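Homoserine dehydrogenase (Staphylococcus aureus M1064, PDB 4PG7) catalyses the NAD(P)-dependent interconversion of L-homoserine and L-aspartate semialdehyde, a step of the aspartic acid pathway. Local coordinates at residues A27-L31 with I59-V64; L31-G35 with S323-G327; V107-R111 with L134-L138; V379-V384 with I430-E436. One frame throughout, in Å; residues are numbered along the deposited sequence.

Overall arrangement
Contacts 1, 2 and 3 gather in the nucleotide-binding region, while contact 4 lies on the other side of the chain's centre, about 50 Å or more away between centres. Contact 1 joins strands 22-29 and 55-63 of the parallel sheet. Contact 2, centred about 13 Å away, shares its Leu31 and starts from the same turn, but brings in helix 323-339 from far along the chain. Contact 3 is nested inside the loop that contact 2 closes; its helices follow strands 95-98 and 119-122 of that sheet, and Trp109 touches Leu29 and Leu63 of contact 1. Contact 4 comes last, in the ACT-like part; the middle sheet, joined through strand 436-444, separates it from the dinucleotide-binding fold.

Contact 1 (A27-L31 with I59-V64); sequences ALLGL and IKHILV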
loop_
_atom_site.group_PDB
_atom_site.type_symbol
_atom_site.label_atom_id
_atom_site.label_comp_id
_atom_site.label_asym_id
_atom_site.label_seq_id
_atom_site.Cartn_x
_atom_site.Cartn_y
_atom_site.Cartn_z
ATOM N N ALA A 27 6.104 -31.457 8.158
ATOM C CA ALA A 27 5.894 -32.154 6.904
ATOM C C ALA A 27 5.423 -31.179 5.818
ATOM O O ALA A 27 4.687 -30.218 6.096
ATOM C CB ALA A 27 4.890 -33.261 7.096
ATOM N N LEU A 28 5.859 -31.443 4.588
ATOM C CA LEU A 28 5.420 -30.680 3.412
ATOM C C LEU A 28 4.465 -31.499 2.591
ATOM O O LEU A 28 4.730 -32.679 2.333
ATOM C CB LEU A 28 6.581 -30.338 2.504
ATOM C CG LEU A 28 7.078 -28.925 2.605
ATOM C CD1 LEU A 28 7.852 -28.807 3.907
ATOM C CD2 LEU A 28 7.922 -28.588 1.382
ATOM N N LEU A 29 3.333 -30.902 2.223
ATOM C CA LEU A 29 2.403 -31.556 1.323
ATOM C C LEU A 29 2.592 -30.894 -0.029
ATOM O O LEU A 29 2.119 -29.770 -0.239
ATOM C CB LEU A 29 0.961 -31.428 1.821
ATOM C CG LEU A 29 0.660 -31.877 3.249
ATOM C CD1 LEU A 29 -0.807 -31.662 3.550
ATOM C CD2 LEU A 29 1.024 -33.346 3.447
ATOM N N GLY A 30 3.309 -31.578 -0.919
ATOM C CA GLY A 30 3.604 -31.067 -2.260
ATOM C C GLY A 30 5.036 -30.585 -2.408
ATOM O O GLY A 30 5.636 -30.092 -1.461
ATOM N N LEU A 31 5.589 -30.750 -3.605
ATOM C CA LEU A 31 6.963 -30.364 -3.868
ATOM C C LEU A 31 7.102 -29.815 -5.299
ATOM O O LEU A 31 7.930 -30.278 -6.080
ATOM C CB LEU A 31 7.895 -31.570 -3.631
ATOM C CG LEU A 31 9.259 -31.431 -2.977
ATOM C CD1 LEU A 31 10.271 -32.395 -3.607
ATOM C CD2 LEU A 31 9.766 -30.021 -2.962
ATOM N N ILE A 59 12.396 -31.323 8.451
ATOM C CA ILE A 59 11.452 -31.742 7.436
ATOM C C ILE A 59 11.447 -33.261 7.443
ATOM O O ILE A 59 12.299 -33.912 6.830
ATOM C CB ILE A 59 11.827 -31.201 6.044
ATOM C CG1 ILE A 59 11.915 -29.671 6.082
ATOM C CG2 ILE A 59 10.803 -31.658 5.024
ATOM C CD1 ILE A 59 12.406 -29.026 4.793
ATOM N N LYS A 60 10.480 -33.823 8.153
ATOM C CA LYS A 60 10.450 -35.265 8.394
ATOM C C LYS A 60 9.779 -36.046 7.265
ATOM O O LYS A 60 10.101 -37.216 7.054
ATOM C CB LYS A 60 9.734 -35.558 9.712
ATOM C CG LYS A 60 9.913 -36.992 10.168
ATOM C CD LYS A 60 9.511 -37.188 11.615
ATOM C CE LYS A 60 9.532 -38.672 11.969
ATOM N NZ LYS A 60 8.680 -38.913 13.153
ATOM N N HIS A 61 8.820 -35.423 6.575
ATOM C CA HIS A 61 8.118 -36.060 5.463
ATOM C C HIS A 61 7.819 -35.019 4.379
ATOM O O HIS A 61 7.500 -33.868 4.677
ATOM C CB HIS A 61 6.765 -36.659 5.899
ATOM C CG HIS A 61 6.837 -37.604 7.063
ATOM N ND1 HIS A 61 7.264 -38.907 6.941
ATOM C CD2 HIS A 61 6.492 -37.447 8.361
ATOM C CE1 HIS A 61 7.220 -39.504 8.120
ATOM N NE2 HIS A 61 6.754 -38.635 9.001
ATOM N N ILE A 62 7.893 -35.448 3.129
ATOM C CA ILE A 62 7.375 -34.680 2.024
ATOM C C ILE A 62 6.412 -35.550 1.238
ATOM O O ILE A 62 6.786 -36.609 0.749
ATOM C CB ILE A 62 8.497 -34.143 1.114
ATOM C CG1 ILE A 62 9.482 -33.295 1.935
ATOM C CG2 ILE A 62 7.896 -33.280 0.011
ATOM C CD1 ILE A 62 10.713 -32.814 1.175
ATOM N N LEU A 63 5.157 -35.129 1.160
ATOM C CA LEU A 63 4.181 -35.806 0.319
ATOM C C LEU A 63 4.384 -35.369 -1.129
ATOM O O LEU A 63 4.385 -34.168 -1.437
ATOM C CB LEU A 63 2.745 -35.493 0.762
ATOM C CG LEU A 63 1.607 -36.190 -0.006
ATOM C CD1 LEU A 63 1.532 -37.671 0.346
ATOM C CD2 LEU A 63 0.264 -35.536 0.294
ATOM N N VAL A 64 4.551 -36.346 -2.008
ATOM C CA VAL A 64 4.609 -36.101 -3.448
ATOM C C VAL A 64 3.619 -37.024 -4.146
ATOM O O VAL A 64 3.248 -38.075 -3.604
ATOM C CB VAL A 64 6.023 -36.324 -4.026
ATOM C CG1 VAL A 64 7.038 -35.440 -3.316
ATOM C CG2 VAL A 64 6.448 -37.783 -3.930
#
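Leu28 and Ile62 are paired in register on neighbouring parallel strands, 22-29 and 55-63, whose short segments run 4.7 Å apart with their directions only 2° from parallel. The backbone makes the polar part of the contact. Leu28 uses both of its peptide groups: its N donates to His61 O at 2.9 Å, and its O accepts from Leu63 N at 2.7 Å. The ladder goes on one residue beyond the strand, where Gly30 N reaches Leu63 O at 2.9 Å, though with a more bent N-H...O angle of 142°. The CA of Ile62 adds a weaker C-H...O contact to the same Leu28 O.

The apolar part falls on both faces of the sheet. On one, Ile62 CG2 is the central methyl, meeting Leu28 CB at 4.1 Å and Leu31 CG at 3.8 Å. This branch lies anti to the backbone N of Ile62, which turns it toward the end of the neighbouring strand. Val64 CG1 follows against Leu31 CB. On the other face Leu29 CD2 rests on Leu63 CB at 3.8 Å, and helix 84-88 covers them through Ile87. Helix 33-53, the crossover of this beta-alpha-beta unit, packs on Leu28 and Ile59.

Backbone hydrogen bonds therefore fix the strand register, while aliphatic groups on both faces enclose them in a buried setting where water would compete poorly.

Contact 2 (L31-G35 with S323-G327); sequences LGTVG and SLATG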
loop_
_atom_site.group_PDB
_atom_site.type_symbol
_atom_site.label_atom_id
_atom_site.label_comp_id
_atom_site.label_asym_id
_atom_site.label_seq_id
_atom_site.Cartn_x
_atom_site.Cartn_y
_atom_site.Cartn_z
ATOM N N LEU A 31 5.589 -30.750 -3.605
ATOM C CA LEU A 31 6.963 -30.364 -3.868
ATOM C C LEU A 31 7.102 -29.815 -5.299
ATOM O O LEU A 31 7.930 -30.278 -6.080
ATOM C CB LEU A 31 7.895 -31.570 -3.631
ATOM C CG LEU A 31 9.259 -31.431 -2.977
ATOM C CD1 LEU A 31 10.271 -32.395 -3.607
ATOM C CD2 LEU A 31 9.766 -30.021 -2.962
ATOM N N GLY A 32 6.288 -28.827 -5.646
ATOM C CA GLY A 32 6.436 -28.153 -6.945
ATOM C C GLY A 32 7.495 -27.080 -6.825
ATOM O O GLY A 32 8.446 -27.233 -6.052
ATOM N N THR A 33 7.341 -25.984 -7.571
ATOM C CA THR A 33 8.303 -24.890 -7.491
ATOM C C THR A 33 8.228 -24.222 -6.129
ATOM O O THR A 33 9.243 -23.864 -5.559
ATOM C CB THR A 33 8.073 -23.831 -8.591
ATOM O OG1 THR A 33 6.720 -23.380 -8.526
ATOM C CG2 THR A 33 8.326 -24.425 -9.954
ATOM N N VAL A 34 7.028 -24.078 -5.585
ATOM C CA VAL A 34 6.887 -23.441 -4.268
ATOM C C VAL A 34 7.473 -24.361 -3.177
ATOM O O VAL A 34 8.226 -23.907 -2.311
ATOM C CB VAL A 34 5.410 -23.084 -3.958
ATOM C CG1 VAL A 34 5.268 -22.566 -2.540
ATOM C CG2 VAL A 34 4.872 -22.048 -4.942
ATOM N N GLY A 35 7.108 -25.639 -3.213
ATOM C CA GLY A 35 7.637 -26.622 -2.244
ATOM C C GLY A 35 9.149 -26.727 -2.275
ATOM O O GLY A 35 9.801 -26.667 -1.237
ATOM N N SER A 323 7.178 -17.424 -7.007
ATOM C CA SER A 323 7.445 -18.709 -6.333
ATOM C C SER A 323 8.342 -18.545 -5.108
ATOM O O SER A 323 8.034 -19.072 -4.036
ATOM C CB SER A 323 8.078 -19.728 -7.290
ATOM O OG SER A 323 7.076 -20.420 -8.007
ATOM N N LEU A 324 9.446 -17.824 -5.272
ATOM C CA LEU A 324 10.365 -17.563 -4.166
ATOM C C LEU A 324 9.714 -16.683 -3.114
ATOM O O LEU A 324 9.973 -16.831 -1.921
ATOM C CB LEU A 324 11.644 -16.885 -4.673
ATOM N N ALA A 325 8.889 -15.746 -3.565
ATOM C CA ALA A 325 8.156 -14.868 -2.662
ATOM C C ALA A 325 7.093 -15.643 -1.883
ATOM O O ALA A 325 6.937 -15.447 -0.686
ATOM C CB ALA A 325 7.514 -13.730 -3.447
ATOM N N THR A 326 6.364 -16.514 -2.574
ATOM C CA THR A 326 5.394 -17.393 -1.936
ATOM C C THR A 326 6.107 -18.304 -0.932
ATOM O O THR A 326 5.679 -18.421 0.219
ATOM C CB THR A 326 4.639 -18.241 -2.972
ATOM O OG1 THR A 326 4.013 -17.374 -3.917
ATOM C CG2 THR A 326 3.571 -19.100 -2.311
ATOM N N GLY A 327 7.219 -18.908 -1.361
ATOM C CA GLY A 327 8.019 -19.769 -0.488
ATOM C C GLY A 327 8.535 -19.002 0.713
ATOM O O GLY A 327 8.517 -19.499 1.845
#
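Val34, in the first turn of helix 33-53, faces Ser323 and Thr326 at the start of helix 323-339. Its CB stands back from the partner helix, and the two methyls do the touching. CG1, anti to the backbone N at a chi1 of 174°, meets Thr326 CG2 at 3.9 Å, and the two side chains cross at about a right angle. CG2 occupies the branch beside the backbone N; it lies 4.1 Å from Ser323 OG and 4.2 Å from that same Thr326 methyl. The fork of the valine thus straddles Thr326 CG2, while CG1 also approaches the backbone at Gly327 N. Thr326 can offer its methyl because its hydroxyl is turned back along its own helix to Gly322 O.

Beside this small apolar patch, Thr33 OG1 and Ser323 OG form a hydrogen bond of 3.0 Å in which either hydroxyl may be the donor. It bridges the more exposed side of the contact and is the single polar link between the two segments. Val99 packs on Val34 from another loop, and Ala123 on Thr326. An acetate ion, probably from the crystallisation liquor, lies about 4 Å from the valine side chain.

Gly32 occupies the N-cap position of helix 33-53. With Gly30 and Gly35 it fits the GxGxxG pattern, consistent with the glycine-rich turn between first strand and first helix of a Rossmann fold.

Contact 3 (V107-R111 with L134-L138); sequences VDWLR and LLEDL
Two helices of the Rossmann-type domain, 106-115 and 129-141, lie side by side here, with Leu135 and Leu138 of the second packed against Leu110 and Arg111 of the first. Leu135 is the central contact: its CD2 sits 3.9 Å from Leu110 CB and 4.0 Å from Arg111 N, while its CD1 meets Leu110 CD1 at 4.1 Å. Leu138 CD2 presses on the backbone end of Arg111, 3.6 Å from its CA.

The helix segments run within 11° of parallel, 10.7 Å apart at their axes. That is the expected arrangement for successive crossovers in a parallel alpha/beta sheet, since helix 106-115 follows strand 95-98 and helix 129-141 follows strand 119-122. On the sheet side, Leu135 continues onto Leu146 of strand 146-147.

Away from that buried line, the contact is made by the side chain of Arg111. It passes across Leu134 at about a right angle, and Leu134 CD1 touches the CG and CD methylenes and NE, the last at 3.8 Å. A bend at chi3 (95°) keeps NE against this methyl while CZ and the terminal nitrogens turn away; NH1 lies near Lys115 NZ, a close approach of like charges.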
loop_
_atom_site.group_PDB
_atom_site.type_symbol
_atom_site.label_atom_id
_atom_site.label_comp_id
_atom_site.label_asym_id
_atom_site.label_seq_id
_atom_site.Cartn_x
_atom_site.Cartn_y
_atom_site.Cartn_z
ATOM N N VAL A 107 -8.410 -29.940 1.317
ATOM C CA VAL A 107 -9.034 -29.295 2.477
ATOM C C VAL A 107 -9.317 -30.298 3.608
ATOM O O VAL A 107 -9.108 -29.980 4.777
ATOM C CB VAL A 107 -10.307 -28.505 2.093
ATOM C CG1 VAL A 107 -11.057 -28.052 3.335
ATOM C CG2 VAL A 107 -9.923 -27.291 1.268
ATOM N N ASP A 108 -9.769 -31.496 3.254
ATOM C CA ASP A 108 -9.989 -32.558 4.248
ATOM C C ASP A 108 -8.691 -32.965 4.957
ATOM O O ASP A 108 -8.704 -33.232 6.158
ATOM C CB ASP A 108 -10.644 -33.786 3.608
ATOM C CG ASP A 108 -12.104 -33.545 3.218
ATOM O OD1 ASP A 108 -12.788 -32.687 3.845
ATOM O OD2 ASP A 108 -12.574 -34.228 2.278
ATOM N N TRP A 109 -7.580 -32.988 4.220
ATOM C CA TRP A 109 -6.281 -33.229 4.822
ATOM C C TRP A 109 -6.000 -32.192 5.893
ATOM O O TRP A 109 -5.531 -32.522 6.982
ATOM C CB TRP A 109 -5.153 -33.169 3.788
ATOM C CG TRP A 109 -5.217 -34.215 2.737
ATOM C CD1 TRP A 109 -6.027 -35.301 2.711
ATOM C CD2 TRP A 109 -4.399 -34.290 1.569
ATOM N NE1 TRP A 109 -5.769 -36.050 1.591
ATOM C CE2 TRP A 109 -4.778 -35.446 0.870
ATOM C CE3 TRP A 109 -3.397 -33.473 1.031
ATOM C CZ2 TRP A 109 -4.186 -35.822 -0.337
ATOM C CZ3 TRP A 109 -2.811 -33.845 -0.176
ATOM C CH2 TRP A 109 -3.206 -35.013 -0.841
ATOM N N LEU A 110 -6.287 -30.933 5.578
ATOM C CA LEU A 110 -5.998 -29.846 6.508
ATOM C C LEU A 110 -6.937 -29.896 7.721
ATOM O O LEU A 110 -6.505 -29.642 8.852
ATOM C CB LEU A 110 -6.057 -28.495 5.807
ATOM C CG LEU A 110 -5.122 -28.355 4.596
ATOM C CD1 LEU A 110 -5.251 -26.960 4.007
ATOM C CD2 LEU A 110 -3.672 -28.646 4.936
ATOM N N ARG A 111 -8.193 -30.267 7.495
ATOM C CA ARG A 111 -9.147 -30.459 8.597
ATOM C C ARG A 111 -8.638 -31.529 9.564
ATOM O O ARG A 111 -8.692 -31.367 10.787
ATOM C CB ARG A 111 -10.520 -30.868 8.058
ATOM C CG ARG A 111 -11.229 -29.766 7.270
ATOM C CD ARG A 111 -12.404 -30.282 6.444
ATOM N NE ARG A 111 -13.666 -30.149 7.162
ATOM C CZ ARG A 111 -14.177 -31.064 7.982
ATOM N NH1 ARG A 111 -13.561 -32.222 8.202
ATOM N NH2 ARG A 111 -15.330 -30.823 8.584
ATOM N N LEU A 134 -13.875 -22.055 7.447
ATOM C CA LEU A 134 -14.017 -23.325 8.147
ATOM C C LEU A 134 -12.674 -23.786 8.731
ATOM O O LEU A 134 -12.652 -24.367 9.807
ATOM C CB LEU A 134 -14.665 -24.395 7.244
ATOM C CG LEU A 134 -13.838 -25.199 6.231
ATOM C CD1 LEU A 134 -13.140 -26.421 6.853
ATOM C CD2 LEU A 134 -14.753 -25.661 5.115
ATOM N N LEU A 135 -11.564 -23.524 8.041
ATOM C CA LEU A 135 -10.253 -23.888 8.572
ATOM C C LEU A 135 -9.837 -22.999 9.749
ATOM O O LEU A 135 -9.298 -23.498 10.749
ATOM C CB LEU A 135 -9.170 -23.899 7.469
ATOM C CG LEU A 135 -9.347 -24.999 6.416
ATOM C CD1 LEU A 135 -8.465 -24.767 5.204
ATOM C CD2 LEU A 135 -9.061 -26.373 7.019
ATOM N N GLU A 136 -10.070 -21.691 9.637
ATOM C CA GLU A 136 -9.771 -20.779 10.741
ATOM C C GLU A 136 -10.534 -21.152 12.035
ATOM O O GLU A 136 -9.952 -21.110 13.124
ATOM C CB GLU A 136 -10.072 -19.331 10.351
ATOM C CG GLU A 136 -9.000 -18.714 9.464
ATOM C CD GLU A 136 -9.137 -17.212 9.338
ATOM O OE1 GLU A 136 -10.131 -16.749 8.719
ATOM O OE2 GLU A 136 -8.237 -16.505 9.863
ATOM N N ASP A 137 -11.810 -21.523 11.904
ATOM C CA ASP A 137 -12.644 -21.888 13.061
ATOM C C ASP A 137 -12.150 -23.194 13.681
ATOM O O ASP A 137 -12.086 -23.340 14.905
ATOM C CB ASP A 137 -14.108 -22.107 12.653
ATOM C CG ASP A 137 -14.823 -20.832 12.232
ATOM O OD1 ASP A 137 -14.306 -19.720 12.461
ATOM O OD2 ASP A 137 -15.923 -20.961 11.660
ATOM N N LEU A 138 -11.823 -24.144 12.814
ATOM C CA LEU A 138 -11.366 -25.454 13.240
ATOM C C LEU A 138 -10.019 -25.326 13.954
ATOM O O LEU A 138 -9.781 -25.992 14.964
ATOM C CB LEU A 138 -11.283 -26.389 12.031
ATOM C CG LEU A 138 -11.260 -27.895 12.253
ATOM C CD1 LEU A 138 -12.424 -28.385 13.108
ATOM C CD2 LEU A 138 -11.260 -28.589 10.899
#

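Contact 4 (V379-V384 with I430-E436); sequences VVVNHV and ITKHGYE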
loop_
_atom_site.group_PDB
_atom_site.type_symbol
_atom_site.label_atom_id
_atom_site.label_comp_id
_atom_site.label_asym_id
_atom_site.label_seq_id
_atom_site.Cartn_x
_atom_site.Cartn_y
_atom_site.Cartn_z
ATOM N N VAL A 379 -22.297 3.375 -21.978
ATOM C CA VAL A 379 -23.279 2.639 -22.756
ATOM C C VAL A 379 -22.960 2.815 -24.238
ATOM O O VAL A 379 -22.859 3.942 -24.707
ATOM C CB VAL A 379 -24.703 3.176 -22.510
ATOM C CG1 VAL A 379 -25.704 2.347 -23.307
ATOM C CG2 VAL A 379 -25.058 3.142 -21.032
ATOM N N VAL A 380 -22.821 1.709 -24.965
ATOM C CA VAL A 380 -22.576 1.730 -26.411
ATOM C C VAL A 380 -23.813 1.245 -27.153
ATOM O O VAL A 380 -24.332 0.161 -26.847
ATOM C CB VAL A 380 -21.426 0.796 -26.779
ATOM C CG1 VAL A 380 -21.146 0.865 -28.273
ATOM C CG2 VAL A 380 -20.180 1.172 -25.997
ATOM N N VAL A 381 -24.300 2.069 -28.070
ATOM C CA VAL A 381 -25.483 1.763 -28.866
ATOM C C VAL A 381 -25.089 1.718 -30.344
ATOM O O VAL A 381 -24.334 2.584 -30.813
ATOM C CB VAL A 381 -26.632 2.778 -28.662
ATOM C CG1 VAL A 381 -27.075 2.777 -27.207
ATOM C CG2 VAL A 381 -26.201 4.177 -29.064
ATOM N N ASN A 382 -25.610 0.729 -31.062
ATOM C CA ASN A 382 -25.361 0.589 -32.499
ATOM C C ASN A 382 -26.634 0.768 -33.336
ATOM O O ASN A 382 -27.735 0.809 -32.800
ATOM C CB ASN A 382 -24.808 -0.792 -32.863
ATOM C CG ASN A 382 -23.741 -1.302 -31.928
ATOM O OD1 ASN A 382 -23.805 -2.436 -31.440
ATOM N ND2 ASN A 382 -22.716 -0.513 -31.737
ATOM N N HIS A 383 -26.457 0.846 -34.655
ATOM C CA HIS A 383 -27.565 0.983 -35.625
ATOM C C HIS A 383 -28.413 2.201 -35.322
ATOM O O HIS A 383 -29.621 2.164 -35.472
ATOM C CB HIS A 383 -28.416 -0.300 -35.648
ATOM C CG HIS A 383 -27.597 -1.549 -35.685
ATOM N ND1 HIS A 383 -26.892 -1.935 -36.804
ATOM C CD2 HIS A 383 -27.334 -2.481 -34.739
ATOM C CE1 HIS A 383 -26.234 -3.050 -36.548
ATOM N NE2 HIS A 383 -26.484 -3.403 -35.303
ATOM N N VAL A 384 -27.779 3.280 -34.862
ATOM C CA VAL A 384 -28.510 4.474 -34.513
ATOM C C VAL A 384 -28.594 5.362 -35.746
ATOM O O VAL A 384 -27.573 5.737 -36.311
ATOM C CB VAL A 384 -27.827 5.262 -33.384
ATOM C CG1 VAL A 384 -28.687 6.463 -32.996
ATOM C CG2 VAL A 384 -27.571 4.350 -32.184
ATOM N N ILE A 430 -33.078 1.940 -22.183
ATOM C CA ILE A 430 -32.602 2.352 -23.508
ATOM C C ILE A 430 -33.079 1.345 -24.567
ATOM O O ILE A 430 -33.480 1.739 -25.662
ATOM C CB ILE A 430 -31.082 2.554 -23.493
ATOM C CG1 ILE A 430 -30.765 3.805 -22.664
ATOM C CG2 ILE A 430 -30.513 2.735 -24.896
ATOM C CD1 ILE A 430 -29.324 3.948 -22.243
ATOM N N THR A 431 -33.060 0.067 -24.205
ATOM C CA THR A 431 -33.542 -1.021 -25.066
ATOM C C THR A 431 -35.028 -0.899 -25.378
ATOM O O THR A 431 -35.416 -0.997 -26.541
ATOM C CB THR A 431 -33.217 -2.394 -24.432
ATOM O OG1 THR A 431 -31.797 -2.540 -24.355
ATOM C CG2 THR A 431 -33.789 -3.544 -25.245
ATOM N N LYS A 432 -35.860 -0.604 -24.372
ATOM C CA LYS A 432 -37.288 -0.446 -24.631
ATOM C C LYS A 432 -37.625 0.800 -25.453
ATOM O O LYS A 432 -38.701 0.873 -26.048
ATOM C CB LYS A 432 -38.121 -0.558 -23.335
ATOM C CG LYS A 432 -38.038 0.646 -22.423
ATOM C CD LYS A 432 -39.330 0.963 -21.650
ATOM C CE LYS A 432 -39.097 1.102 -20.150
ATOM N NZ LYS A 432 -40.269 1.731 -19.464
ATOM N N HIS A 433 -36.722 1.780 -25.482
ATOM C CA HIS A 433 -36.842 2.932 -26.387
ATOM C C HIS A 433 -36.258 2.706 -27.790
ATOM O O HIS A 433 -36.063 3.647 -28.548
ATOM C CB HIS A 433 -36.239 4.185 -25.742
ATOM C CG HIS A 433 -37.176 4.836 -24.781
ATOM N ND1 HIS A 433 -38.212 5.631 -25.196
ATOM C CD2 HIS A 433 -37.314 4.709 -23.444
ATOM C CE1 HIS A 433 -38.921 6.016 -24.151
ATOM N NE2 HIS A 433 -38.392 5.473 -23.075
ATOM N N GLY A 434 -35.944 1.458 -28.103
ATOM C CA GLY A 434 -35.677 1.081 -29.477
ATOM C C GLY A 434 -34.216 1.104 -29.878
ATOM O O GLY A 434 -33.940 1.022 -31.056
ATOM N N TYR A 435 -33.286 1.271 -28.934
ATOM C CA TYR A 435 -31.879 1.228 -29.251
ATOM C C TYR A 435 -31.281 -0.135 -29.014
ATOM O O TYR A 435 -31.641 -0.829 -28.059
ATOM C CB TYR A 435 -31.087 2.200 -28.410
ATOM C CG TYR A 435 -31.402 3.615 -28.656
ATOM C CD1 TYR A 435 -30.699 4.329 -29.613
ATOM C CD2 TYR A 435 -32.376 4.258 -27.915
ATOM C CE1 TYR A 435 -30.958 5.662 -29.831
ATOM C CE2 TYR A 435 -32.651 5.593 -28.121
ATOM C CZ TYR A 435 -31.943 6.297 -29.081
ATOM O OH TYR A 435 -32.202 7.633 -29.298
ATOM N N GLU A 436 -30.402 -0.531 -29.926
ATOM C CA GLU A 436 -29.604 -1.712 -29.756
ATOM C C GLU A 436 -28.434 -1.352 -28.876
ATOM O O GLU A 436 -27.579 -0.574 -29.286
ATOM C CB GLU A 436 -29.067 -2.174 -31.111
ATOM C CG GLU A 436 -28.266 -3.466 -31.019
ATOM C CD GLU A 436 -29.073 -4.644 -30.511
ATOM O OE1 GLU A 436 -30.316 -4.625 -30.556
ATOM O OE2 GLU A 436 -28.444 -5.604 -30.078
HETATM O O HOH W 1 -30.362 0.924 -32.350
#
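Val381 and Ile430 form the compact side of this contact, where strand 375-382 meets the end of helix 427-432 and the turn that follows it. Ile430 CG2, anti to the backbone N, lies 4.1 Å from Val381 CG1, the two side chains crossing at about a right angle, and that valine methyl also touches Tyr435 CB. Ile430 CG1, beside the N (chi1 -70°), carries CD1 on to Val379 CG1, also at 4.1 Å. Val384 CG1 comes to the edge of the Tyr435 ring, near its plane, 4.0 Å from CE1. Tyr435 OH is hydrogen-bonded to Glu394, and Phe391 meets the ring at a steep angle.

The other side is looser and wetter. One direct backbone hydrogen bond crosses it, from Asn382 N to Glu436 O at 3.0 Å, with the CA of Val381 adding a C-H...O contact to that oxygen. The return link between the same two residues runs through a water, which donates to Asn382 O at 2.7 Å and accepts from Glu436 N at 2.8 Å, taking the place of a direct N-H...O bond. Farther out, the exposed His383 has Glu436 CG at the edge of its ring, 4.0 Å from CD2; the two side chains point the same way.

Helix 388-398 closes over the apolar side through Phe391, Leu395 and Ile398. Strand 375-382 lies between 414-422 and 436-444, within a beta-alpha-beta-beta-alpha-beta order that matches an ACT domain. On that last strand, Asp438 and Lys439 make backbone hydrogen bonds with Val380 and line the pocket of the bound lysine.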